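Local coordinates for uncharacterized protein (Staphylococcus aureus subsp. aureus Mu50, PDB 4QPV) that is of unknown function but belongs to the DUF1672 family and adopts a unique fold built on a repeat of a kinked helix followed by three beta strands, at residues 130-135 / 197-202; 151-156 / 227-232; 252-257 / 285-290; 259-264 / 281-286. One frame throughout, in Å; residues are numbered along the deposited sequence. Where two conformers were deposited one is given.

Interaction 1: residues 130-135 / 197-202; sequences EYRAHK and EDDKSF
The end of helix 116-133 meets the start of helix 199-212 through a cation-pi stack, in which Arg-132 lies along the ring of Phe-202. Fully extended, with CG anti to the backbone N (chi1 -180°), the arginine runs over one face of the phenyl ring. Its CD sits over the ring centre, 3.5 Å from the Phe-202 centroid, while the guanidinium continues past it, nearly parallel to the ring (12° between planes) and displaced from its centre, with CZ 4.1 Å from that centroid. The rim of the guanidinium does the polar work. Arg-132 NE, at 3.1 Å, and Arg-132 NH2, at 3.2 Å, both reach OD1 of Asp-199 side-on, a salt bridge gripping a single carboxylate oxygen. Arg-132 NH2 also donates to Glu-197 O at 2.8 Å, just ahead of the helix that Asp-198 caps through its OD1 and Ser-201 N. The third nitrogen, NH1, serves Ile-195 O. Beside the arginine, Ala-133 CB touches Phe-202 CE2 at 4.0 Å. With bonds around its edge and a ring against its face, the guanidinium is fixed in both rotation and tilt, and the nearby carboxylate and carbonyls probably stabilise the positive charge of this buried arginine.

Interaction 2: residues 151-156 / 227-232; sequences KYKYTG and STKDNF
An edge of the mixed five-strand sheet, where short strand 154-155 pairs with the end of strand 220-227, is joined here through the backbone of Lys-153 and the loop starting at Ser-227. Thr-228 N donates to Lys-153 O at 3.0 Å, approaching from above the carbonyl plane rather than along a lone pair. Ser-227 CA also points its hydrogen at Lys-153 O, 3.4 Å away, and water 1 lies 2.8 Å from Lys-153 O, to which it probably donates, and 2.6 Å from Ser-227 OG. Lys-153 O is thus met by a peptide N-H, a CA-H and probably a water. Within the sheet, Tyr-154 and Ser-227 form an antiparallel non-hydrogen-bonded pair, their CA atoms 4.3 Å apart, and both side chains turn to the face that Ile-264 also covers. The tyrosine hydroxyl reaches Leu-145 O. Past the pair the chain leaves the strand through an ST turn: Ser-227 OG, anti to its own N (chi1 179°), accepts from Lys-229 N at 3.1 Å. Thr-228 straddles the strand edge. Its OG1 lies 3.4 Å from Lys-153 CB, whereas its CG2 methyl meets CG2 of Thr-155 at 3.8 Å. Water 2 links Thr-155 OG1 with Ser-227 O, the latter bond weak. Farther out, the aliphatic part of Lys-153 runs near that of Lys-229, whose ammonium is held by Glu-240.

Interaction 3: residues 252-257 / 285-290; sequences KNIPHD and GVFNHE
Phe-287 lays its ring over His-256, its CZ above the middle of the imidazole, in an oblique aromatic pair whose planes make 35° and whose centroids are 4.2 Å apart. The phenylalanine belongs to a classic beta bulge, in which Val-286 and Phe-287 both face Val-260 as the chain turns a corner after strand 282-285. The loop between helix 234-249 and strand 259-265 forms its seat, with Pro-255 at the centre of an inverse gamma turn. His-256 CA, 3.8 Å from the Phe-287 centroid, points a C-H into one face of the phenyl ring, while Val-286 CG1 covers the opposite face. At the ring's edge Ile-254 comes in crosswise, its CD1 3.6 Å from Phe-287 CE2. The ring is therefore clamped on both faces and along one edge. The imidazole is tethered as well, since His-256 NE2 bonds to Lys-251 O. Farther along, His-289 swings its ring back toward the loop, with CG anti to the carbonyl carbon (chi1 -58°). Its NE2 also has a weak bond to Leu-258 O; the stronger one, in the imidazole plane but bent at the hydrogen (131°), runs from His-289 NE2 to His-256 O over 2.8 Å.

Interaction 4: residues 259-264 / 281-286; sequences NVSLQI and VIEVGV
Leu-262 and Val-284 form a hydrogen-bonded pair of the antiparallel ladder that joins strands 259-265 and 282-285 of the mixed sheet. Each donates to the other's carbonyl, Leu-262 N to Val-284 O and Val-284 N to Leu-262 O, both at 2.8 Å. Ile-264 and Ile-282 repeat the pattern, and between the two pairs Gln-263 CA points its hydrogen at Ile-282 O. The short strand axes make 155°, a twisted antiparallel pair that stays in register until Val-286 N donates to Val-260 O, where the bulge begins.

The two faces differ sharply. Leucine, isoleucines and valine form the apolar one, packed against helix 234-249, whose Phe-244, Met-241, Thr-237 and Ser-245 cover it. Ile-264 and Ile-282 lie side by side, pointing the same way, with CG2 of Ile-264 3.8 Å from CB of Ile-282. Leu-262 CB meets CG2 of Val-286 at 4.0 Å, closing this layer at the corner the chain turns at Val-286.

The other face, with Ser-261, Gln-263 and the exposed Glu-283, is polar and more loosely held. Glu-283, extended with CG anti to its N (chi1 -166°), stands between two neighbours across the ladder and splits its carboxylate between them. Ser-261 OG donates weakly to Glu-283 OE2 at 3.2 Å. Gln-263 runs alongside Glu-283, and its amide is turned 56° from the carboxylate plane. Val-281 packs its CG2 near Gln-263 CD, and beyond it Tyr-276 touches both residues. The second carboxylate oxygen of Glu-283, OE1, takes a weak, bent bond from Gln-263 NE2, 3.0 Å away.

Interactions 3 and 4 are continuous: their centres lie 11 Å apart, they share Gly-285 and Val-286, His-289 N bonds to Asn-259 OD1, and the bulge leads from the ladder into the last modelled residues. Interaction 2, its centre about 15 Å from that of interaction 4, reaches the same mixed sheet farther along, where Tyr-154 and Phe-232 pack on Ile-264. Interaction 1 joins two helices, its centre about 34 Å from that of interaction 2, and touches interaction 3 through His-134 and Asp-257. Along the chain, interactions 1 and 2 alternate their segments, and both close before 3 and 4 open. Strand 282-285 extends the sheet beside 259-265, while 154-155 pairs on the far side, with 220-227.

Interaction 1: residues 130-135 / 197-202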
# COMPACT_ATOMS: atom_id res chain seq x y z
N GLU A 130 -6.91 -6.98 -6.20
CA GLU A 130 -7.98 -6.01 -6.41
C GLU A 130 -7.55 -4.97 -7.43
O GLU A 130 -8.34 -4.60 -8.29
CB GLU A 130 -8.43 -5.34 -5.10
CG GLU A 130 -9.20 -6.26 -4.16
CD GLU A 130 -10.54 -6.83 -4.62
OE1 GLU A 130 -11.01 -6.47 -5.73
OE2 GLU A 130 -11.14 -7.60 -3.84
N TYR A 131 -6.25 -4.57 -7.38
CA TYR A 131 -5.71 -3.64 -8.37
C TYR A 131 -5.83 -4.25 -9.76
O TYR A 131 -6.38 -3.60 -10.65
CB TYR A 131 -4.25 -3.28 -8.06
CG TYR A 131 -3.61 -2.52 -9.21
CD1 TYR A 131 -3.98 -1.21 -9.51
CD2 TYR A 131 -2.70 -3.15 -10.06
CE1 TYR A 131 -3.42 -0.52 -10.58
CE2 TYR A 131 -2.12 -2.47 -11.14
CZ TYR A 131 -2.48 -1.15 -11.39
OH TYR A 131 -1.90 -0.49 -12.43
N ARG A 132 -5.32 -5.47 -9.95
CA ARG A 132 -5.40 -6.15 -11.24
C ARG A 132 -6.85 -6.26 -11.73
O ARG A 132 -7.12 -5.93 -12.88
CB ARG A 132 -4.75 -7.53 -11.18
CG ARG A 132 -4.81 -8.26 -12.51
CD ARG A 132 -4.17 -9.61 -12.43
NE ARG A 132 -4.30 -10.30 -13.71
CZ ARG A 132 -3.92 -11.55 -13.93
NH1 ARG A 132 -3.36 -12.27 -12.97
NH2 ARG A 132 -4.10 -12.10 -15.13
N ALA A 133 -7.78 -6.67 -10.84
CA ALA A 133 -9.20 -6.84 -11.21
C ALA A 133 -9.87 -5.52 -11.68
O ALA A 133 -10.86 -5.58 -12.41
CB ALA A 133 -9.98 -7.43 -10.05
N HIS A 134 -9.32 -4.36 -11.28
CA HIS A 134 -9.85 -3.03 -11.64
C HIS A 134 -8.75 -2.13 -12.20
O HIS A 134 -8.82 -0.91 -12.03
CB HIS A 134 -10.48 -2.35 -10.40
CG HIS A 134 -11.57 -3.15 -9.78
ND1 HIS A 134 -12.88 -3.04 -10.20
CD2 HIS A 134 -11.51 -4.07 -8.78
CE1 HIS A 134 -13.57 -3.89 -9.47
NE2 HIS A 134 -12.79 -4.53 -8.59
N LYS A 135 -7.74 -2.72 -12.87
CA LYS A 135 -6.53 -2.02 -13.35
C LYS A 135 -6.83 -0.79 -14.22
O LYS A 135 -6.35 0.29 -13.89
CB LYS A 135 -5.60 -2.99 -14.10
CG LYS A 135 -4.24 -2.37 -14.43
CD LYS A 135 -3.32 -3.33 -15.19
CE LYS A 135 -1.88 -2.90 -15.11
NZ LYS A 135 -1.67 -1.50 -15.58
N GLU A 197 -3.77 -17.01 -14.61
CA GLU A 197 -4.91 -16.93 -15.53
C GLU A 197 -4.85 -15.70 -16.40
O GLU A 197 -4.18 -14.73 -16.03
CB GLU A 197 -6.25 -16.92 -14.75
CG GLU A 197 -6.58 -18.24 -14.07
CD GLU A 197 -6.73 -19.42 -15.00
OE1 GLU A 197 -7.43 -19.29 -16.03
OE2 GLU A 197 -6.12 -20.47 -14.71
N ASP A 198 -5.58 -15.70 -17.53
CA ASP A 198 -5.68 -14.52 -18.39
C ASP A 198 -6.57 -13.51 -17.66
O ASP A 198 -7.24 -13.89 -16.70
CB ASP A 198 -6.21 -14.87 -19.80
CG ASP A 198 -7.54 -15.59 -19.84
OD1 ASP A 198 -8.56 -14.98 -19.46
OD2 ASP A 198 -7.58 -16.74 -20.32
N ASP A 199 -6.57 -12.24 -18.09
CA ASP A 199 -7.32 -11.18 -17.41
C ASP A 199 -8.81 -11.45 -17.28
O ASP A 199 -9.36 -11.20 -16.20
CB ASP A 199 -7.09 -9.81 -18.06
CG ASP A 199 -5.85 -9.10 -17.55
OD1 ASP A 199 -5.31 -9.49 -16.49
OD2 ASP A 199 -5.43 -8.13 -18.20
N LYS A 200 -9.46 -11.96 -18.34
CA LYS A 200 -10.90 -12.27 -18.31
C LYS A 200 -11.17 -13.35 -17.27
O LYS A 200 -12.05 -13.16 -16.42
CB LYS A 200 -11.44 -12.66 -19.70
CG LYS A 200 -11.78 -11.43 -20.53
CD LYS A 200 -12.56 -11.76 -21.80
CE LYS A 200 -12.93 -10.50 -22.54
NZ LYS A 200 -13.50 -10.80 -23.88
N SER A 201 -10.39 -14.46 -17.31
CA SER A 201 -10.51 -15.58 -16.36
C SER A 201 -10.18 -15.11 -14.94
O SER A 201 -10.80 -15.57 -13.98
CB SER A 201 -9.59 -16.73 -16.77
OG SER A 201 -9.57 -17.77 -15.80
N PHE A 202 -9.20 -14.18 -14.80
CA PHE A 202 -8.80 -13.64 -13.50
C PHE A 202 -9.95 -12.88 -12.86
O PHE A 202 -10.26 -13.10 -11.69
CB PHE A 202 -7.57 -12.72 -13.62
CG PHE A 202 -7.15 -12.11 -12.30
CD1 PHE A 202 -6.32 -12.80 -11.43
CD2 PHE A 202 -7.62 -10.86 -11.91
CE1 PHE A 202 -5.94 -12.24 -10.20
CE2 PHE A 202 -7.27 -10.31 -10.68
CZ PHE A 202 -6.41 -10.99 -9.84

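Interaction 2: residues 151-156 / 227-232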
# COMPACT_ATOMS: atom_id res chain seq x y z
N LYS A 151 -4.74 22.63 -10.14
CA LYS A 151 -6.01 23.28 -9.86
C LYS A 151 -6.38 23.20 -8.37
O LYS A 151 -6.79 24.21 -7.81
CB LYS A 151 -7.14 22.67 -10.71
CG LYS A 151 -8.46 23.44 -10.60
CD LYS A 151 -9.62 22.78 -11.30
CE LYS A 151 -10.85 23.67 -11.22
NZ LYS A 151 -12.07 22.95 -11.68
N TYR A 152 -6.25 22.02 -7.75
CA TYR A 152 -6.65 21.82 -6.35
C TYR A 152 -5.48 21.87 -5.36
O TYR A 152 -5.66 21.57 -4.17
CB TYR A 152 -7.48 20.55 -6.19
CG TYR A 152 -8.81 20.68 -6.91
CD1 TYR A 152 -9.79 21.57 -6.46
CD2 TYR A 152 -9.06 19.96 -8.08
CE1 TYR A 152 -11.00 21.71 -7.14
CE2 TYR A 152 -10.26 20.12 -8.78
CZ TYR A 152 -11.23 20.99 -8.30
OH TYR A 152 -12.41 21.12 -8.99
N LYS A 153 -4.33 22.36 -5.85
CA LYS A 153 -3.16 22.69 -5.06
C LYS A 153 -2.72 21.56 -4.11
O LYS A 153 -2.76 21.71 -2.89
CB LYS A 153 -3.44 23.98 -4.25
CG LYS A 153 -3.76 25.19 -5.12
CD LYS A 153 -4.12 26.40 -4.29
CE LYS A 153 -4.38 27.65 -5.12
NZ LYS A 153 -5.61 27.53 -5.95
N TYR A 154 -2.30 20.44 -4.69
CA TYR A 154 -1.82 19.32 -3.88
C TYR A 154 -0.69 18.58 -4.62
O TYR A 154 -0.44 18.79 -5.81
CB TYR A 154 -2.99 18.33 -3.51
CG TYR A 154 -3.64 17.64 -4.70
CD1 TYR A 154 -3.04 16.54 -5.32
CD2 TYR A 154 -4.88 18.06 -5.18
CE1 TYR A 154 -3.61 15.93 -6.44
CE2 TYR A 154 -5.45 17.49 -6.32
CZ TYR A 154 -4.83 16.40 -6.93
OH TYR A 154 -5.41 15.85 -8.04
N THR A 155 -0.04 17.69 -3.89
CA THR A 155 0.92 16.70 -4.38
C THR A 155 0.59 15.42 -3.66
O THR A 155 -0.13 15.44 -2.65
CB THR A 155 2.40 17.12 -4.12
OG1 THR A 155 2.66 17.03 -2.72
CG2 THR A 155 2.76 18.51 -4.64
N GLY A 156 1.17 14.32 -4.09
CA GLY A 156 1.05 13.09 -3.33
C GLY A 156 2.38 12.88 -2.62
O GLY A 156 3.20 13.80 -2.53
N SER A 227 -1.60 19.29 0.74
CA SER A 227 -1.83 20.63 0.23
C SER A 227 -0.50 21.36 -0.05
O SER A 227 0.47 21.16 0.68
CB SER A 227 -2.64 21.44 1.24
OG SER A 227 -2.84 22.76 0.77
N THR A 228 -0.46 22.21 -1.07
CA THR A 228 0.72 23.03 -1.35
C THR A 228 0.54 24.42 -0.71
O THR A 228 1.43 25.26 -0.84
CB THR A 228 1.02 23.15 -2.87
OG1 THR A 228 -0.09 23.76 -3.51
CG2 THR A 228 1.35 21.80 -3.52
N LYS A 229 -0.59 24.67 -0.03
CA LYS A 229 -0.85 25.94 0.67
C LYS A 229 0.06 26.08 1.88
O LYS A 229 0.17 25.15 2.66
CB LYS A 229 -2.31 26.03 1.18
CG LYS A 229 -3.38 25.97 0.11
CD LYS A 229 -4.75 26.00 0.78
CE LYS A 229 -5.88 26.03 -0.22
NZ LYS A 229 -7.19 26.18 0.46
N ASP A 230 0.64 27.27 2.07
CA ASP A 230 1.46 27.52 3.26
C ASP A 230 0.56 27.59 4.51
O ASP A 230 1.00 27.24 5.60
CB ASP A 230 2.26 28.84 3.12
CG ASP A 230 3.07 28.98 1.84
OD1 ASP A 230 3.77 28.01 1.46
OD2 ASP A 230 3.02 30.07 1.22
N ASN A 231 -0.71 27.95 4.32
CA ASN A 231 -1.68 28.17 5.39
C ASN A 231 -2.87 27.19 5.34
O ASN A 231 -4.00 27.60 5.64
CB ASN A 231 -2.19 29.62 5.28
CG ASN A 231 -2.92 29.93 3.97
OD1 ASN A 231 -2.85 29.19 2.98
ND2 ASN A 231 -3.67 31.02 3.95
N PHE A 232 -2.65 25.93 4.97
CA PHE A 232 -3.72 24.94 4.91
C PHE A 232 -4.48 24.83 6.23
O PHE A 232 -3.86 24.73 7.29
CB PHE A 232 -3.17 23.54 4.55
CG PHE A 232 -4.15 22.40 4.72
CD1 PHE A 232 -4.99 22.02 3.67
CD2 PHE A 232 -4.25 21.71 5.93
CE1 PHE A 232 -5.89 20.96 3.82
CE2 PHE A 232 -5.16 20.66 6.08
CZ PHE A 232 -5.98 20.30 5.03
O HOH W 1 -4.66 22.54 -1.08
O HOH W 2 2.49 19.31 -1.16

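Interaction 3: residues 252-257 / 285-290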
# COMPACT_ATOMS: atom_id res chain seq x y z
N LYS A 252 -16.47 9.40 -16.09
CA LYS A 252 -17.07 8.09 -16.35
C LYS A 252 -16.09 6.93 -16.21
O LYS A 252 -16.49 5.85 -15.78
CB LYS A 252 -17.72 8.05 -17.74
CG LYS A 252 -18.90 9.00 -17.88
CD LYS A 252 -19.60 8.85 -19.23
CE LYS A 252 -20.07 10.17 -19.81
NZ LYS A 252 -21.20 10.76 -19.05
N ASN A 253 -14.82 7.14 -16.57
CA ASN A 253 -13.82 6.08 -16.66
C ASN A 253 -13.09 5.72 -15.35
O ASN A 253 -12.22 4.85 -15.37
CB ASN A 253 -12.80 6.45 -17.75
CG ASN A 253 -11.96 7.68 -17.45
OD1 ASN A 253 -12.32 8.55 -16.64
ND2 ASN A 253 -10.83 7.80 -18.13
N ILE A 254 -13.46 6.34 -14.22
CA ILE A 254 -12.80 6.05 -12.95
C ILE A 254 -13.63 5.00 -12.13
O ILE A 254 -14.73 4.63 -12.57
CB ILE A 254 -12.46 7.34 -12.15
CG1 ILE A 254 -13.72 8.10 -11.67
CG2 ILE A 254 -11.48 8.24 -12.93
CD1 ILE A 254 -13.40 9.09 -10.43
N PRO A 255 -13.12 4.50 -10.96
CA PRO A 255 -13.83 3.42 -10.25
C PRO A 255 -15.12 3.80 -9.51
O PRO A 255 -15.17 3.81 -8.28
CB PRO A 255 -12.77 2.87 -9.29
CG PRO A 255 -11.45 3.39 -9.81
CD PRO A 255 -11.80 4.74 -10.34
N HIS A 256 -16.21 3.95 -10.28
CA HIS A 256 -17.56 4.15 -9.73
C HIS A 256 -18.01 2.94 -8.90
O HIS A 256 -18.72 3.11 -7.92
CB HIS A 256 -18.57 4.39 -10.86
CG HIS A 256 -18.46 5.76 -11.45
ND1 HIS A 256 -19.44 6.72 -11.22
CD2 HIS A 256 -17.49 6.30 -12.22
CE1 HIS A 256 -19.03 7.80 -11.86
NE2 HIS A 256 -17.87 7.59 -12.48
N ASP A 257 -17.57 1.72 -9.29
CA ASP A 257 -17.94 0.47 -8.61
C ASP A 257 -17.10 0.19 -7.34
O ASP A 257 -17.34 -0.82 -6.67
CB ASP A 257 -17.84 -0.73 -9.59
CG ASP A 257 -16.47 -0.96 -10.22
OD1 ASP A 257 -15.52 -0.21 -9.87
OD2 ASP A 257 -16.34 -1.88 -11.05
N GLY A 285 -16.34 12.08 0.71
CA GLY A 285 -16.72 10.88 -0.02
C GLY A 285 -16.88 11.18 -1.50
O GLY A 285 -17.33 12.27 -1.88
N VAL A 286 -16.43 10.24 -2.36
CA VAL A 286 -16.60 10.37 -3.81
C VAL A 286 -17.65 9.32 -4.23
O VAL A 286 -18.73 9.68 -4.71
CB VAL A 286 -15.27 10.27 -4.61
CG1 VAL A 286 -15.54 10.39 -6.12
CG2 VAL A 286 -14.26 11.32 -4.15
N PHE A 287 -17.34 8.02 -4.00
CA PHE A 287 -18.24 6.90 -4.27
C PHE A 287 -18.37 6.05 -3.03
O PHE A 287 -17.36 5.75 -2.41
CB PHE A 287 -17.75 6.04 -5.46
CG PHE A 287 -17.47 6.81 -6.72
CD1 PHE A 287 -18.47 7.56 -7.34
CD2 PHE A 287 -16.22 6.76 -7.32
CE1 PHE A 287 -18.21 8.27 -8.50
CE2 PHE A 287 -15.96 7.48 -8.49
CZ PHE A 287 -16.96 8.23 -9.07
N ASN A 288 -19.59 5.65 -2.68
CA ASN A 288 -19.77 4.80 -1.50
C ASN A 288 -20.87 3.78 -1.74
O ASN A 288 -21.92 4.12 -2.27
CB ASN A 288 -20.05 5.63 -0.24
CG ASN A 288 -19.78 4.85 1.02
OD1 ASN A 288 -20.69 4.27 1.62
ND2 ASN A 288 -18.52 4.77 1.43
N HIS A 289 -20.61 2.53 -1.34
CA HIS A 289 -21.54 1.42 -1.58
C HIS A 289 -22.01 0.74 -0.28
O HIS A 289 -22.68 -0.29 -0.35
CB HIS A 289 -20.86 0.39 -2.50
CG HIS A 289 -20.43 0.97 -3.81
ND1 HIS A 289 -21.30 1.07 -4.88
CD2 HIS A 289 -19.23 1.50 -4.17
CE1 HIS A 289 -20.61 1.64 -5.86
NE2 HIS A 289 -19.36 1.92 -5.48
N GLU A 290 -21.69 1.33 0.90
CA GLU A 290 -22.04 0.78 2.23
C GLU A 290 -23.56 0.78 2.48
O GLU A 290 -24.28 1.64 1.99
CB GLU A 290 -21.34 1.56 3.35
CG GLU A 290 -19.84 1.33 3.43
CD GLU A 290 -19.07 2.28 4.33
OE1 GLU A 290 -19.54 2.56 5.45
OE2 GLU A 290 -17.97 2.72 3.92

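Interaction 4: residues 259-264 / 281-286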
# COMPACT_ATOMS: atom_id res chain seq x y z
N ASN A 259 -15.34 1.80 -3.47
CA ASN A 259 -15.53 2.85 -2.46
C ASN A 259 -14.36 3.80 -2.65
O ASN A 259 -13.21 3.34 -2.67
CB ASN A 259 -15.60 2.29 -1.05
CG ASN A 259 -16.82 1.43 -0.84
OD1 ASN A 259 -17.93 1.87 -1.11
ND2 ASN A 259 -16.62 0.19 -0.43
N VAL A 260 -14.63 5.08 -2.97
CA VAL A 260 -13.57 6.04 -3.24
C VAL A 260 -13.77 7.25 -2.32
O VAL A 260 -14.85 7.83 -2.28
CB VAL A 260 -13.47 6.44 -4.74
CG1 VAL A 260 -12.35 7.47 -4.98
CG2 VAL A 260 -13.24 5.20 -5.63
N SER A 261 -12.70 7.64 -1.62
CA SER A 261 -12.71 8.73 -0.65
C SER A 261 -11.53 9.67 -0.88
O SER A 261 -10.39 9.24 -1.05
CB SER A 261 -12.66 8.13 0.77
OG SER A 261 -12.53 9.10 1.79
N LEU A 262 -11.82 10.97 -0.84
CA LEU A 262 -10.82 12.00 -1.02
C LEU A 262 -10.34 12.48 0.35
O LEU A 262 -11.15 12.89 1.18
CB LEU A 262 -11.54 13.13 -1.80
CG LEU A 262 -10.77 14.13 -2.63
CD1 LEU A 262 -9.85 13.46 -3.68
CD2 LEU A 262 -11.75 15.08 -3.32
N GLN A 263 -9.02 12.40 0.59
CA GLN A 263 -8.38 12.93 1.79
C GLN A 263 -7.26 13.87 1.38
O GLN A 263 -6.51 13.58 0.44
CB GLN A 263 -7.83 11.86 2.74
CG GLN A 263 -8.90 11.04 3.47
CD GLN A 263 -8.31 10.17 4.56
OE1 GLN A 263 -7.11 10.01 4.70
NE2 GLN A 263 -9.15 9.54 5.35
N ILE A 264 -7.15 14.99 2.12
CA ILE A 264 -6.10 15.99 1.95
C ILE A 264 -5.66 16.46 3.33
O ILE A 264 -6.48 16.56 4.25
CB ILE A 264 -6.50 17.18 1.01
CG1 ILE A 264 -5.22 17.97 0.55
CG2 ILE A 264 -7.56 18.09 1.67
CD1 ILE A 264 -5.35 18.97 -0.63
N VAL A 281 -6.79 15.48 8.65
CA VAL A 281 -7.23 15.52 7.24
C VAL A 281 -8.63 16.01 7.08
O VAL A 281 -9.45 15.92 8.00
CB VAL A 281 -7.12 14.09 6.58
CG1 VAL A 281 -5.68 13.59 6.51
CG2 VAL A 281 -8.02 13.07 7.28
N ILE A 282 -8.92 16.45 5.87
CA ILE A 282 -10.25 16.70 5.33
C ILE A 282 -10.61 15.40 4.66
O ILE A 282 -9.77 14.86 3.92
CB ILE A 282 -10.29 17.87 4.31
CG1 ILE A 282 -10.07 19.22 4.95
CG2 ILE A 282 -11.60 17.84 3.48
CD1 ILE A 282 -9.75 20.29 3.93
N GLU A 283 -11.84 14.89 4.85
CA GLU A 283 -12.28 13.69 4.15
C GLU A 283 -13.59 14.00 3.44
O GLU A 283 -14.52 14.52 4.06
CB GLU A 283 -12.42 12.51 5.10
CG GLU A 283 -12.55 11.17 4.39
CD GLU A 283 -12.59 9.96 5.31
OE1 GLU A 283 -11.95 10.01 6.39
OE2 GLU A 283 -13.24 8.96 4.94
N VAL A 284 -13.64 13.74 2.12
CA VAL A 284 -14.87 13.93 1.33
C VAL A 284 -15.14 12.65 0.55
O VAL A 284 -14.27 12.18 -0.19
CB VAL A 284 -14.84 15.17 0.39
CG1 VAL A 284 -16.10 15.25 -0.45
CG2 VAL A 284 -14.64 16.47 1.17
N GLY A 285 -16.34 12.08 0.71
CA GLY A 285 -16.72 10.88 -0.02
C GLY A 285 -16.88 11.18 -1.50
O GLY A 285 -17.33 12.27 -1.88
N VAL A 286 -16.43 10.24 -2.36
CA VAL A 286 -16.60 10.37 -3.81
C VAL A 286 -17.65 9.32 -4.23
O VAL A 286 -18.73 9.68 -4.71
CB VAL A 286 -15.27 10.27 -4.61
CG1 VAL A 286 -15.54 10.39 -6.12
CG2 VAL A 286 -14.26 11.32 -4.15